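Local coordinates for DNA double-strand break repair nuclease NurA (PDB 2YGK), which is a manganese-dependent nuclease of DNA double-strand break repair that probably acts with HerA to resect 5' strands and leave long 3' single strands, at residues N25-E30 with L220-E225; K188-Y193 with V197-K202; K202-R207 with T258-L263. All coordinates share one frame; numbering follows the deposited sequence.

Interaction 1 of 3, residues N25-E30 with L220-E225; sequences NYLKQE and LELFTE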
loop_
_atom_site.group_PDB
_atom_site.type_symbol
_atom_site.label_atom_id
_atom_site.label_comp_id
_atom_site.label_asym_id
_atom_site.label_seq_id
_atom_site.Cartn_x
_atom_site.Cartn_y
_atom_site.Cartn_z
ATOM N N ASN A 25 -1.241 -21.094 -22.378
ATOM C CA ASN A 25 -1.828 -21.231 -23.712
ATOM C C ASN A 25 -2.242 -19.877 -24.295
ATOM O O ASN A 25 -1.801 -19.517 -25.381
ATOM C CB ASN A 25 -3.032 -22.201 -23.687
ATOM C CG ASN A 25 -2.613 -23.662 -23.566
ATOM O OD1 ASN A 25 -1.508 -23.974 -23.113
ATOM N ND2 ASN A 25 -3.499 -24.563 -23.976
ATOM N N TYR A 26 -3.071 -19.125 -23.566
ATOM C CA TYR A 26 -3.510 -17.805 -24.037
ATOM C C TYR A 26 -2.325 -17.013 -24.570
ATOM O O TYR A 26 -2.376 -16.495 -25.682
ATOM C CB TYR A 26 -4.208 -17.006 -22.932
ATOM C CG TYR A 26 -4.262 -15.498 -23.187
ATOM C CD1 TYR A 26 -5.338 -14.915 -23.873
ATOM C CD2 TYR A 26 -3.235 -14.657 -22.729
ATOM C CE1 TYR A 26 -5.393 -13.535 -24.092
ATOM C CE2 TYR A 26 -3.276 -13.272 -22.953
ATOM C CZ TYR A 26 -4.355 -12.721 -23.633
ATOM O OH TYR A 26 -4.401 -11.367 -23.848
ATOM N N LEU A 27 -1.259 -16.941 -23.773
ATOM C CA LEU A 27 -0.064 -16.178 -24.140
ATOM C C LEU A 27 0.629 -16.751 -25.356
ATOM O O LEU A 27 1.088 -16.003 -26.199
ATOM C CB LEU A 27 0.929 -16.101 -22.971
ATOM C CG LEU A 27 0.562 -15.112 -21.864
ATOM C CD1 LEU A 27 1.356 -15.392 -20.581
ATOM C CD2 LEU A 27 0.769 -13.672 -22.356
ATOM N N LYS A 28 0.699 -18.076 -25.434
ATOM C CA LYS A 28 1.341 -18.768 -26.562
ATOM C C LYS A 28 0.590 -18.504 -27.870
ATOM O O LYS A 28 1.202 -18.318 -28.918
ATOM C CB LYS A 28 1.414 -20.277 -26.278
ATOM C CG LYS A 28 2.211 -21.091 -27.288
ATOM C CD LYS A 28 2.294 -22.566 -26.876
ATOM C CE LYS A 28 2.925 -23.423 -27.970
ATOM N NZ LYS A 28 3.019 -24.851 -27.570
ATOM N N GLN A 29 -0.737 -18.461 -27.777
ATOM C CA GLN A 29 -1.617 -18.323 -28.937
ATOM C C GLN A 29 -2.006 -16.871 -29.193
ATOM O O GLN A 29 -2.695 -16.571 -30.159
ATOM C CB GLN A 29 -2.874 -19.202 -28.752
ATOM C CG GLN A 29 -2.849 -20.498 -29.578
ATOM C CD GLN A 29 -3.594 -21.673 -28.932
ATOM O OE1 GLN A 29 -4.028 -21.605 -27.772
ATOM N NE2 GLN A 29 -3.741 -22.765 -29.693
ATOM N N GLU A 30 -1.566 -15.969 -28.331
ATOM C CA GLU A 30 -1.853 -14.553 -28.503
ATOM C C GLU A 30 -0.718 -13.859 -29.237
ATOM O O GLU A 30 -0.986 -13.001 -30.070
ATOM C CB GLU A 30 -2.074 -13.872 -27.144
ATOM C CG GLU A 30 -2.454 -12.383 -27.194
ATOM C CD GLU A 30 -3.925 -12.131 -27.468
ATOM O OE1 GLU A 30 -4.643 -13.065 -27.896
ATOM O OE2 GLU A 30 -4.363 -10.981 -27.253
ATOM N N LEU A 220 7.876 -9.544 -23.529
ATOM C CA LEU A 220 9.253 -9.608 -24.071
ATOM C C LEU A 220 10.242 -10.462 -23.277
ATOM O O LEU A 220 11.226 -10.968 -23.816
ATOM C CB LEU A 220 9.849 -8.209 -24.198
ATOM C CG LEU A 220 9.129 -7.267 -25.148
ATOM C CD1 LEU A 220 9.515 -5.841 -24.815
ATOM C CD2 LEU A 220 9.421 -7.658 -26.625
ATOM N N GLU A 221 10.012 -10.589 -21.981
ATOM C CA GLU A 221 10.899 -11.369 -21.121
ATOM C C GLU A 221 10.615 -12.828 -21.319
ATOM O O GLU A 221 11.507 -13.651 -21.182
ATOM C CB GLU A 221 10.718 -10.980 -19.662
ATOM C CG GLU A 221 11.300 -9.595 -19.311
ATOM C CD GLU A 221 10.989 -9.141 -17.881
ATOM O OE1 GLU A 221 10.459 -9.945 -17.075
ATOM O OE2 GLU A 221 11.291 -7.964 -17.563
ATOM N N LEU A 222 9.369 -13.149 -21.650
ATOM C CA LEU A 222 9.009 -14.529 -21.875
ATOM C C LEU A 222 9.521 -15.021 -23.212
ATOM O O LEU A 222 10.143 -16.094 -23.264
ATOM C CB LEU A 222 7.490 -14.741 -21.772
ATOM C CG LEU A 222 6.914 -14.726 -20.359
ATOM C CD1 LEU A 222 5.464 -14.985 -20.465
ATOM C CD2 LEU A 222 7.584 -15.758 -19.473
ATOM N N PHE A 223 9.311 -14.229 -24.269
ATOM C CA PHE A 223 9.500 -14.706 -25.645
ATOM C C PHE A 223 10.713 -14.198 -26.422
ATOM O O PHE A 223 10.833 -14.479 -27.604
ATOM C CB PHE A 223 8.224 -14.457 -26.433
ATOM C CG PHE A 223 7.051 -15.204 -25.884
ATOM C CD1 PHE A 223 7.028 -16.575 -25.942
ATOM C CD2 PHE A 223 6.006 -14.536 -25.247
ATOM C CE1 PHE A 223 5.971 -17.280 -25.404
ATOM C CE2 PHE A 223 4.943 -15.227 -24.711
ATOM C CZ PHE A 223 4.915 -16.603 -24.789
ATOM N N THR A 224 11.608 -13.462 -25.762
ATOM C CA THR A 224 12.904 -13.118 -26.338
ATOM C C THR A 224 13.970 -13.379 -25.283
ATOM O O THR A 224 13.683 -13.307 -24.075
ATOM C CB THR A 224 12.961 -11.647 -26.770
ATOM O OG1 THR A 224 13.140 -10.789 -25.637
ATOM C CG2 THR A 224 11.698 -11.239 -27.505
ATOM N N GLU A 225 15.180 -13.689 -25.731
ATOM C CA GLU A 225 16.307 -13.927 -24.830
ATOM C C GLU A 225 17.423 -12.937 -25.046
ATOM O O GLU A 225 18.056 -12.522 -24.080
ATOM C CB GLU A 225 16.868 -15.354 -24.991
ATOM C CG GLU A 225 17.803 -15.861 -23.825
ATOM C CD GLU A 225 19.336 -15.816 -24.129
ATOM O OE1 GLU A 225 19.775 -16.398 -25.147
ATOM O OE2 GLU A 225 20.112 -15.225 -23.330
#
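L27 meets L222 and F223 where helix 17-38 passes the last turn of helix 216-223, a small helix-to-helix contact at the edge of the NurA fold, which belongs to the RNase H clan. It is carried by apolar side chains, without hydrogen bonds between the segments: the two leucine side chains cross at about a right angle, methyl against methyl, with L27 CD1 4.1 Å from L222 CD1. F223 makes the second approach through the far end of its ring. Its CZ lies 4.1 Å from the backbone O of L27 and 4.4 Å from L27 CB, so the phenyl group reaches the backbone as well as the root of the leucine. Within its own helix, one ring face of F223 rests against L222, whose CB stands 3.8 Å above the plane, offset toward the rim. With CG of F223 anti to the carbonyl carbon (chi1 -62°), CG lies beside the backbone N, and the ring extends toward helix 17-38, where it also touches I31 and V35. The next shell comes from the dimer: W333 of the second subunit stacks with the F223 ring and packs on K28, while W334 of that subunit packs on L222. The contact therefore joins two helices of one chain where the C-terminal segment of the second subunit lies against both. Polar bonds gather at the end of helix 216-223, where R262 reaches both L220 O and T224 OG1. T224, the first residue to leave helical geometry, turns its hydroxyl back, and T224 OG1 donates to L220 O at 2.6 Å, tilted 17° from the carbonyl plane.

Interaction 2 of 3, residues K188-Y193 with V197-K202; sequences KIIEEY and VLWISK
V197 CG2 meets two side chains of helix 171-193, 3.6 Å from Y193 CB and 3.8 Å from I189 CG2. These are the close approaches in an alpha/beta unit of the RNase H-like core, where three residues separate Y193 from V197, the first residue of strand 197-201. The short segments run 135° apart in direction, with their axes 10.3 Å apart at closest, so the chain folds back and side chains span the interval. Having CG2 anti to the carbonyl carbon lets V197 present that methyl to the helix, while its CG1 lies 3.3 Å above the plane of the W199 ring, offset toward its rim. Further along, the packing slackens: I190 CD1 approaches W199 CZ2 obliquely, at 4.3 Å. The helix surface turned to solvent is polar instead. There K188 NZ donates to E191 OE2 at 2.9 Å in a salt bridge, meeting the carboxylate from 36° out of its plane. I189 also packs on helix 104-123, and W199 on M132 of the adjacent strand 129-133, which carries the manganese ligand D133. With only apolar groups meeting, the fit of helix to strand probably rests on shape and burial rather than on directional bonds between these two segments.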
loop_
_atom_site.group_PDB
_atom_site.type_symbol
_atom_site.label_atom_id
_atom_site.label_comp_id
_atom_site.label_asym_id
_atom_site.label_seq_id
_atom_site.Cartn_x
_atom_site.Cartn_y
_atom_site.Cartn_z
ATOM N N LYS A 188 10.716 21.645 -15.843
ATOM C CA LYS A 188 11.989 22.339 -15.908
ATOM C C LYS A 188 13.065 21.405 -16.445
ATOM O O LYS A 188 13.888 21.800 -17.260
ATOM C CB LYS A 188 12.381 22.907 -14.545
ATOM C CG LYS A 188 11.381 23.976 -14.058
ATOM C CD LYS A 188 12.044 25.322 -13.675
ATOM C CE LYS A 188 12.643 26.069 -14.889
ATOM N NZ LYS A 188 11.666 26.957 -15.597
ATOM N N ILE A 189 13.030 20.153 -15.995
ATOM C CA ILE A 189 14.011 19.156 -16.399
ATOM C C ILE A 189 13.962 18.918 -17.921
ATOM O O ILE A 189 14.977 18.921 -18.583
ATOM C CB ILE A 189 13.812 17.869 -15.621
ATOM C CG1 ILE A 189 14.122 18.110 -14.141
ATOM C CG2 ILE A 189 14.714 16.781 -16.145
ATOM C CD1 ILE A 189 13.596 16.997 -13.189
ATOM N N ILE A 190 12.757 18.762 -18.439
ATOM C CA ILE A 190 12.523 18.564 -19.846
ATOM C C ILE A 190 13.044 19.718 -20.652
ATOM O O ILE A 190 13.704 19.520 -21.658
ATOM C CB ILE A 190 11.031 18.421 -20.178
ATOM C CG1 ILE A 190 10.430 17.210 -19.465
ATOM C CG2 ILE A 190 10.838 18.248 -21.684
ATOM C CD1 ILE A 190 11.145 15.907 -19.778
ATOM N N GLU A 191 12.774 20.929 -20.228
ATOM C CA GLU A 191 13.253 22.061 -21.020
ATOM C C GLU A 191 14.768 22.312 -20.929
ATOM O O GLU A 191 15.352 22.785 -21.881
ATOM C CB GLU A 191 12.458 23.337 -20.744
ATOM C CG GLU A 191 12.670 23.940 -19.382
ATOM C CD GLU A 191 11.964 25.273 -19.231
ATOM O OE1 GLU A 191 11.984 26.067 -20.205
ATOM O OE2 GLU A 191 11.395 25.514 -18.141
ATOM N N GLU A 192 15.401 21.979 -19.814
ATOM C CA GLU A 192 16.834 22.183 -19.675
ATOM C C GLU A 192 17.607 20.991 -20.283
ATOM O O GLU A 192 18.749 21.137 -20.771
ATOM C CB GLU A 192 17.190 22.401 -18.187
ATOM C CG GLU A 192 18.690 22.278 -17.845
ATOM C CD GLU A 192 19.065 22.796 -16.444
ATOM O OE1 GLU A 192 18.171 23.207 -15.654
ATOM O OE2 GLU A 192 20.285 22.808 -16.144
ATOM N N TYR A 193 17.006 19.810 -20.275
ATOM C CA TYR A 193 17.753 18.633 -20.659
ATOM C C TYR A 193 17.126 17.816 -21.765
ATOM O O TYR A 193 17.594 16.714 -22.020
ATOM C CB TYR A 193 17.960 17.746 -19.456
ATOM C CG TYR A 193 18.683 18.383 -18.311
ATOM C CD1 TYR A 193 20.050 18.605 -18.370
ATOM C CD2 TYR A 193 18.011 18.722 -17.141
ATOM C CE1 TYR A 193 20.748 19.172 -17.295
ATOM C CE2 TYR A 193 18.699 19.288 -16.056
ATOM C CZ TYR A 193 20.073 19.508 -16.151
ATOM O OH TYR A 193 20.754 20.062 -15.096
ATOM N N VAL A 197 17.471 13.036 -20.818
ATOM C CA VAL A 197 16.939 12.367 -19.639
ATOM C C VAL A 197 16.332 11.014 -20.035
ATOM O O VAL A 197 15.485 10.930 -20.940
ATOM C CB VAL A 197 15.859 13.193 -18.915
ATOM C CG1 VAL A 197 15.609 12.587 -17.581
ATOM C CG2 VAL A 197 16.288 14.614 -18.779
ATOM N N LEU A 198 16.772 9.966 -19.350
ATOM C CA LEU A 198 16.305 8.632 -19.607
ATOM C C LEU A 198 15.568 8.227 -18.385
ATOM O O LEU A 198 16.137 8.179 -17.304
ATOM C CB LEU A 198 17.472 7.684 -19.836
ATOM C CG LEU A 198 18.361 8.026 -21.034
ATOM C CD1 LEU A 198 19.377 6.952 -21.220
ATOM C CD2 LEU A 198 17.531 8.231 -22.308
ATOM N N TRP A 199 14.298 7.919 -18.570
ATOM C CA TRP A 199 13.460 7.545 -17.502
ATOM C C TRP A 199 13.299 6.028 -17.549
ATOM O O TRP A 199 12.533 5.496 -18.351
ATOM C CB TRP A 199 12.115 8.239 -17.684
ATOM C CG TRP A 199 12.209 9.736 -17.815
ATOM C CD1 TRP A 199 12.476 10.465 -18.953
ATOM C CD2 TRP A 199 11.979 10.687 -16.786
ATOM N NE1 TRP A 199 12.444 11.809 -18.681
ATOM C CE2 TRP A 199 12.137 11.975 -17.358
ATOM C CE3 TRP A 199 11.637 10.580 -15.432
ATOM C CZ2 TRP A 199 11.971 13.144 -16.620
ATOM C CZ3 TRP A 199 11.473 11.724 -14.708
ATOM C CH2 TRP A 199 11.643 13.007 -15.310
ATOM N N ILE A 200 13.962 5.334 -16.644
ATOM C CA ILE A 200 14.063 3.895 -16.735
ATOM C C ILE A 200 13.277 3.179 -15.652
ATOM O O ILE A 200 13.392 3.549 -14.475
ATOM C CB ILE A 200 15.516 3.506 -16.616
ATOM C CG1 ILE A 200 16.252 4.055 -17.847
ATOM C CG2 ILE A 200 15.665 2.031 -16.491
ATOM C CD1 ILE A 200 17.698 3.812 -17.826
ATOM N N SER A 201 12.510 2.159 -16.041
ATOM C CA SER A 201 11.807 1.344 -15.091
ATOM C C SER A 201 11.931 -0.161 -15.350
ATOM O O SER A 201 11.917 -0.597 -16.476
ATOM C CB SER A 201 10.295 1.760 -14.950
ATOM O OG SER A 201 9.599 1.952 -16.181
ATOM N N LYS A 202 12.016 -0.917 -14.249
ATOM C CA LYS A 202 12.028 -2.365 -14.224
ATOM C C LYS A 202 10.624 -2.941 -14.396
ATOM O O LYS A 202 10.468 -4.063 -14.849
ATOM C CB LYS A 202 12.621 -2.844 -12.898
ATOM C CG LYS A 202 14.084 -2.439 -12.639
ATOM C CD LYS A 202 14.584 -2.747 -11.174
ATOM C CE LYS A 202 16.075 -3.287 -11.199
ATOM N NZ LYS A 202 16.660 -3.530 -9.805
#

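Interaction 3 of 3, residues K202-R207 with T258-L263; sequences KVSRGR and TFYTRL
S204 OG, close to the Y260 hydroxyl, is gripped by two donors. The backbone N of G206 gives it a fairly straight bond of 3.1 Å (N-H...OG 161°), which defines an ST turn, and NH1 of R271 supplies the second. The hydroxyl of S204 stands anti to its own backbone N (chi1 176°), which leaves it beside the carbonyl carbon, on the side where the chain runs on to G206. Across the contact, Y260 OH lies 3.7 Å from S204 OG and 4.1 Å from G206 CA, so the tyrosine reaches the turn with its hydroxyl alone. G206 gives it space, since a beta carbon there would fall 2.9 Å from Y260 OH. With an alanine in place of S204, the G206 amide and the R271 guanidinium would probably lose their shared acceptor, and the turn would be likely to hold its shape less firmly beside Y260. R205 and R207 point away from the strand and pack on G101 and P100, respectively, of the second subunit. The 202-207 loop follows strand 197-201 and leads to helix 216-223. Y260 projects from strand 255-262 to meet it, packing on D216, I217 and L220 of that helix, while R271 comes from the adjoining strand 270-275.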
loop_
_atom_site.group_PDB
_atom_site.type_symbol
_atom_site.label_atom_id
_atom_site.label_comp_id
_atom_site.label_asym_id
_atom_site.label_seq_id
_atom_site.Cartn_x
_atom_site.Cartn_y
_atom_site.Cartn_z
ATOM N N LYS A 202 12.016 -0.917 -14.249
ATOM C CA LYS A 202 12.028 -2.365 -14.224
ATOM C C LYS A 202 10.624 -2.941 -14.396
ATOM O O LYS A 202 10.468 -4.063 -14.849
ATOM C CB LYS A 202 12.621 -2.844 -12.898
ATOM C CG LYS A 202 14.084 -2.439 -12.639
ATOM C CD LYS A 202 14.584 -2.747 -11.174
ATOM C CE LYS A 202 16.075 -3.287 -11.199
ATOM N NZ LYS A 202 16.660 -3.530 -9.805
ATOM N N VAL A 203 9.612 -2.153 -14.068
ATOM C CA VAL A 203 8.204 -2.578 -14.068
ATOM C C VAL A 203 7.380 -1.671 -14.977
ATOM O O VAL A 203 7.710 -0.510 -15.157
ATOM C CB VAL A 203 7.655 -2.492 -12.625
ATOM C CG1 VAL A 203 6.147 -2.683 -12.577
ATOM C CG2 VAL A 203 8.350 -3.537 -11.759
ATOM N N SER A 204 6.313 -2.193 -15.564
ATOM C CA SER A 204 5.417 -1.363 -16.354
ATOM C C SER A 204 4.114 -2.070 -16.696
ATOM O O SER A 204 4.081 -3.284 -16.804
ATOM C CB SER A 204 6.097 -0.926 -17.636
ATOM O OG SER A 204 5.195 -0.188 -18.441
ATOM N N ARG A 205 3.058 -1.272 -16.870
ATOM C CA ARG A 205 1.703 -1.739 -17.187
ATOM C C ARG A 205 1.352 -1.399 -18.643
ATOM O O ARG A 205 0.182 -1.476 -19.050
ATOM C CB ARG A 205 0.670 -1.087 -16.244
ATOM C CG ARG A 205 0.753 -1.520 -14.786
ATOM C CD ARG A 205 -0.524 -1.132 -13.972
ATOM N NE ARG A 205 -0.549 -1.814 -12.675
ATOM C CZ ARG A 205 0.142 -1.415 -11.606
ATOM N NH1 ARG A 205 0.891 -0.300 -11.644
ATOM N NH2 ARG A 205 0.082 -2.117 -10.483
ATOM N N GLY A 206 2.360 -1.016 -19.425
ATOM C CA GLY A 206 2.134 -0.675 -20.818
ATOM C C GLY A 206 1.653 -1.858 -21.641
ATOM O O GLY A 206 2.051 -2.991 -21.404
ATOM N N ARG A 207 0.778 -1.565 -22.599
ATOM C CA ARG A 207 0.216 -2.545 -23.531
ATOM C C ARG A 207 0.171 -1.981 -24.942
ATOM O O ARG A 207 -0.407 -2.591 -25.850
ATOM C CB ARG A 207 -1.189 -2.971 -23.069
ATOM C CG ARG A 207 -1.144 -3.937 -21.882
ATOM C CD ARG A 207 -2.448 -4.072 -21.160
ATOM N NE ARG A 207 -2.381 -5.085 -20.095
ATOM C CZ ARG A 207 -1.893 -4.880 -18.874
ATOM N NH1 ARG A 207 -1.400 -3.698 -18.531
ATOM N NH2 ARG A 207 -1.889 -5.873 -17.993
ATOM N N THR A 258 8.804 5.706 -26.104
ATOM C CA THR A 258 9.113 4.585 -25.266
ATOM C C THR A 258 9.722 3.485 -26.130
ATOM O O THR A 258 9.322 3.279 -27.269
ATOM C CB THR A 258 7.854 4.093 -24.519
ATOM O OG1 THR A 258 7.302 5.173 -23.736
ATOM C CG2 THR A 258 8.194 2.956 -23.577
ATOM N N PHE A 259 10.736 2.817 -25.604
ATOM C CA PHE A 259 11.112 1.499 -26.104
ATOM C C PHE A 259 11.476 0.622 -24.925
ATOM O O PHE A 259 11.730 1.126 -23.835
ATOM C CB PHE A 259 12.271 1.572 -27.096
ATOM C CG PHE A 259 13.538 2.137 -26.532
ATOM C CD1 PHE A 259 13.760 3.495 -26.514
ATOM C CD2 PHE A 259 14.524 1.315 -26.058
ATOM C CE1 PHE A 259 14.959 4.038 -25.973
ATOM C CE2 PHE A 259 15.726 1.851 -25.532
ATOM C CZ PHE A 259 15.925 3.204 -25.484
ATOM N N TYR A 260 11.501 -0.686 -25.166
ATOM C CA TYR A 260 11.960 -1.679 -24.218
ATOM C C TYR A 260 13.275 -2.204 -24.682
ATOM O O TYR A 260 13.479 -2.436 -25.861
ATOM C CB TYR A 260 10.984 -2.798 -24.174
ATOM C CG TYR A 260 9.686 -2.375 -23.587
ATOM C CD1 TYR A 260 9.500 -2.336 -22.179
ATOM C CD2 TYR A 260 8.627 -2.011 -24.396
ATOM C CE1 TYR A 260 8.294 -1.968 -21.624
ATOM C CE2 TYR A 260 7.383 -1.649 -23.835
ATOM C CZ TYR A 260 7.237 -1.615 -22.448
ATOM O OH TYR A 260 6.019 -1.258 -21.892
ATOM N N THR A 261 14.209 -2.388 -23.781
ATOM C CA THR A 261 15.517 -2.881 -24.203
ATOM C C THR A 261 15.955 -3.885 -23.170
ATOM O O THR A 261 15.533 -3.823 -22.014
ATOM C CB THR A 261 16.571 -1.705 -24.321
ATOM O OG1 THR A 261 17.854 -2.187 -24.803
ATOM C CG2 THR A 261 16.710 -1.011 -22.997
ATOM N N ARG A 262 16.748 -4.841 -23.645
ATOM C CA ARG A 262 17.518 -5.737 -22.836
ATOM C C ARG A 262 18.927 -5.410 -23.181
ATOM O O ARG A 262 19.291 -5.538 -24.351
ATOM C CB ARG A 262 17.221 -7.193 -23.217
ATOM C CG ARG A 262 18.118 -8.203 -22.487
ATOM C CD ARG A 262 17.788 -9.628 -22.844
ATOM N NE ARG A 262 16.465 -10.094 -22.390
ATOM C CZ ARG A 262 15.409 -10.376 -23.162
ATOM N NH1 ARG A 262 15.457 -10.236 -24.478
ATOM N NH2 ARG A 262 14.272 -10.812 -22.610
ATOM N N LEU A 263 19.730 -5.025 -22.186
ATOM C CA LEU A 263 21.112 -4.570 -22.405
ATOM C C LEU A 263 22.100 -5.708 -22.538
ATOM O O LEU A 263 23.203 -5.507 -23.052
ATOM C CB LEU A 263 21.586 -3.669 -21.273
ATOM C CG LEU A 263 20.705 -2.427 -21.150
ATOM C CD1 LEU A 263 20.959 -1.798 -19.844
ATOM C CD2 LEU A 263 20.874 -1.421 -22.310
#

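Overall arrangement
Interaction 2 lies deepest, its centre about 11 Å from that of the chain, and its five touching residues are all buried. Interaction 1, its centre about 26 Å out, is peripheral; L222 and the partly exposed F223 owe part of their cover to the second subunit. Interaction 3, its centre about 13 Å out, is nearly as central but differs in chemistry, since a hydroxyl-bearing turn and a tyrosine replace the hydrophobic side chains of the other two. Interactions 2 and 3 share K202 and reach the same mixed sheet. Interactions 1 and 3 touch directly: T224 OG1 and R262 NH1 are 2.6 Å apart in a probable hydrogen bond, and L220 CD1 packs 3.4 Å from Y260 CB.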